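Local coordinates for protein peroxidase (PDB 6QZO) that probably uses heme b to reduce peroxides while oxidising other substrates, as expected of a DyP-type peroxidase, at residues P107-A112 with Q378-G383. Sequence-based numbering, arbitrary orientation.
Sequences PGLLTA and QRLLEG
Leu380 reaches across to Leu109 and Leu110 in a small apolar cluster that ties the C-terminal helical turn to the N-terminal half of a DyP-type peroxidase, whose two ferredoxin-like halves each carry a four-stranded antiparallel sheet. One methyl makes the closest contacts on the C-terminal side. CD2 of Leu380 lies 3.9 Å from CD1 of Leu110 and 4.0 Å from its CG, the two side chains meeting at a slant. The same CD2 meets CD2 of Leu109 at 4.2 Å, here with the side chains passing in opposite senses. The first bond of the Leu380 side chain points toward helix 107-113, and with CG anti to the backbone N (chi1 174°) the methyl arrives in front of both leucines. Phe105 of strand 100-105 touches Leu110 and Leu380 alike, while Leu109 also leans on Val64 of helix 61-78, a residue that Leu381 packs against too. All three touching leucines are buried, well away from the heme.

The polar bonds lie beside this cluster, not across it. The C-terminal carboxylate of Gly383 forms a salt bridge through OXT with Arg118, a second link between the chain end and the N-terminal half. In helix 107-113, Pro107 O accepts twice: from Thr111 N at 3.0 Å and from Thr111 OG1 at 3.2 Å, the hydroxyl standing 50° out of the carbonyl plane.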
ATOM      1  N   PRO A 107       6.968   6.969 -26.452  1.00 20.31           N
ATOM      2  CA  PRO A 107       7.021   7.299 -27.875  1.00 20.84           C
ATOM      3  C   PRO A 107       5.643   7.670 -28.442  1.00 21.11           C
ATOM      4  O   PRO A 107       5.578   8.543 -29.271  1.00 21.71           O
ATOM      5  CB  PRO A 107       7.591   6.034 -28.534  1.00 20.92           C
ATOM      6  CG  PRO A 107       7.478   4.936 -27.482  1.00 20.63           C
ATOM      7  CD  PRO A 107       7.563   5.657 -26.149  1.00 20.23           C
ATOM      8  N   GLY A 108       4.603   6.974 -28.003  1.00 21.11           N
ATOM      9  CA  GLY A 108       3.214   7.144 -28.466  1.00 21.35           C
ATOM     10  C   GLY A 108       2.705   8.554 -28.236  1.00 21.33           C
ATOM     11  O   GLY A 108       1.865   9.002 -29.032  1.00 21.07           O
ATOM     12  N   LEU A 109       3.185   9.241 -27.197  1.00 21.57           N
ATOM     13  CA  LEU A 109       2.789  10.654 -26.958  1.00 22.27           C
ATOM     14  C   LEU A 109       3.326  11.511 -28.102  1.00 23.60           C
ATOM     15  O   LEU A 109       2.561  12.328 -28.629  1.00 24.65           O
ATOM     16  CB  LEU A 109       3.289  11.175 -25.614  1.00 21.84           C
ATOM     17  CG  LEU A 109       2.795  12.589 -25.273  1.00 21.60           C
ATOM     18  CD1 LEU A 109       2.375  12.713 -23.811  1.00 21.09           C
ATOM     19  CD2 LEU A 109       3.860  13.629 -25.597  1.00 21.57           C
ATOM     20  N   LEU A 110       4.590  11.329 -28.472  1.00 24.81           N
ATOM     21  CA  LEU A 110       5.236  12.133 -29.543  1.00 26.12           C
ATOM     22  C   LEU A 110       4.565  11.817 -30.879  1.00 26.84           C
ATOM     23  O   LEU A 110       4.275  12.757 -31.635  1.00 27.05           O
ATOM     24  CB  LEU A 110       6.737  11.846 -29.572  1.00 26.72           C
ATOM     25  CG  LEU A 110       7.548  12.729 -28.633  1.00 27.26           C
ATOM     26  CD1 LEU A 110       7.354  12.295 -27.195  1.00 27.44           C
ATOM     27  CD2 LEU A 110       9.018  12.718 -28.996  1.00 27.39           C
ATOM     28  N   THR A 111       4.278  10.542 -31.131  1.00 27.60           N
ATOM     29  CA  THR A 111       3.523  10.087 -32.327  1.00 28.47           C
ATOM     30  C   THR A 111       2.186  10.826 -32.380  1.00 28.45           C
ATOM     31  O   THR A 111       1.897  11.432 -33.434  1.00 29.42           O
ATOM     32  CB  THR A 111       3.326   8.568 -32.320  1.00 28.57           C
ATOM     33  OG1 THR A 111       4.631   8.005 -32.324  1.00 29.36           O
ATOM     34  CG2 THR A 111       2.553   8.057 -33.513  1.00 29.50           C
ATOM     35  N   ALA A 112       1.407  10.780 -31.299  1.00 27.67           N
ATOM     36  CA  ALA A 112       0.032  11.328 -31.247  1.00 28.22           C
ATOM     37  C   ALA A 112       0.073  12.843 -31.480  1.00 28.13           C
ATOM     38  O   ALA A 112      -0.817  13.331 -32.170  1.00 28.36           O
ATOM     39  CB  ALA A 112      -0.629  10.970 -29.933  1.00 27.79           C
ATOM     40  N   GLN A 378       6.331  21.816 -22.265  1.00 26.52           N
ATOM     41  CA  GLN A 378       6.030  22.980 -23.142  1.00 27.85           C
ATOM     42  C   GLN A 378       7.051  23.066 -24.295  1.00 28.75           C
ATOM     43  O   GLN A 378       6.615  23.289 -25.437  1.00 29.04           O
ATOM     44  CB  GLN A 378       6.033  24.248 -22.296  1.00 28.41           C
ATOM     45  CG  GLN A 378       5.687  25.509 -23.075  1.00 28.72           C
ATOM     46  CD  GLN A 378       5.535  26.667 -22.122  1.00 29.16           C
ATOM     47  OE1 GLN A 378       5.849  26.566 -20.933  1.00 29.39           O
ATOM     48  NE2 GLN A 378       5.027  27.773 -22.635  1.00 29.74           N
ATOM     49  N   ARG A 379       8.348  22.909 -24.017  1.00 29.95           N
ATOM     50  CA  ARG A 379       9.440  23.012 -25.034  1.00 31.49           C
ATOM     51  C   ARG A 379       9.242  21.955 -26.130  1.00 31.43           C
ATOM     52  O   ARG A 379       9.643  22.222 -27.274  1.00 31.57           O
ATOM     53  CB  ARG A 379      10.834  22.882 -24.401  1.00 32.66           C
ATOM     54  CG  ARG A 379      11.283  24.118 -23.633  1.00 34.30           C
ATOM     55  CD  ARG A 379      12.705  24.026 -23.075  1.00 35.93           C
ATOM     56  NE  ARG A 379      12.765  23.213 -21.863  1.00 36.69           N
ATOM     57  CZ  ARG A 379      12.599  23.660 -20.605  1.00 37.40           C
ATOM     58  NH1 ARG A 379      12.368  24.944 -20.365  1.00 38.02           N
ATOM     59  NH2 ARG A 379      12.677  22.821 -19.581  1.00 36.36           N
ATOM     60  N   LEU A 380       8.655  20.798 -25.810  1.00 31.03           N
ATOM     61  CA  LEU A 380       8.332  19.776 -26.840  1.00 31.90           C
ATOM     62  C   LEU A 380       7.174  20.262 -27.716  1.00 33.17           C
ATOM     63  O   LEU A 380       7.312  20.198 -28.956  1.00 33.00           O
ATOM     64  CB  LEU A 380       7.981  18.436 -26.185  1.00 30.68           C
ATOM     65  CG  LEU A 380       7.488  17.357 -27.157  1.00 30.42           C
ATOM     66  CD1 LEU A 380       8.519  17.096 -28.254  1.00 30.47           C
ATOM     67  CD2 LEU A 380       7.127  16.081 -26.404  1.00 29.79           C
ATOM     68  N   LEU A 381       6.057  20.678 -27.111  1.00 35.89           N
ATOM     69  CA  LEU A 381       4.768  20.887 -27.835  1.00 38.35           C
ATOM     70  C   LEU A 381       4.764  22.218 -28.609  1.00 41.84           C
ATOM     71  O   LEU A 381       3.798  22.448 -29.335  1.00 42.75           O
ATOM     72  CB  LEU A 381       3.617  20.833 -26.828  1.00 37.39           C
ATOM     73  CG  LEU A 381       3.056  19.474 -26.481  1.00 36.98           C
ATOM     74  CD1 LEU A 381       2.094  18.991 -27.563  1.00 37.83           C
ATOM     75  CD2 LEU A 381       4.150  18.457 -26.169  1.00 36.44           C
ATOM     76  N   GLU A 382       5.824  23.036 -28.493  1.00 46.11           N
ATOM     77  CA  GLU A 382       6.183  24.187 -29.376  1.00 51.21           C
ATOM     78  C   GLU A 382       6.145  23.768 -30.873  1.00 54.49           C
ATOM     79  O   GLU A 382       5.635  24.549 -31.684  1.00 55.29           O
ATOM     80  CB  GLU A 382       7.570  24.739 -28.948  1.00 52.53           C
ATOM     81  CG  GLU A 382       7.702  26.221 -28.585  1.00 53.77           C
ATOM     82  CD  GLU A 382       6.949  26.679 -27.353  1.00 56.02           C
ATOM     83  OE1 GLU A 382       6.081  25.922 -26.847  1.00 54.98           O
ATOM     84  OE2 GLU A 382       7.223  27.802 -26.916  1.00 55.90           O
ATOM     85  N   GLY A 383       6.635  22.579 -31.208  1.00 56.20           N
ATOM     86  CA  GLY A 383       6.591  22.043 -32.582  1.00 58.54           C
ATOM     87  C   GLY A 383       7.770  21.140 -32.880  1.00 59.64           C
ATOM     88  O   GLY A 383       8.556  20.774 -32.000  1.00 62.35           O
ATOM     89  OXT GLY A 383       7.922  20.785 -34.059  1.00 59.23           O
TER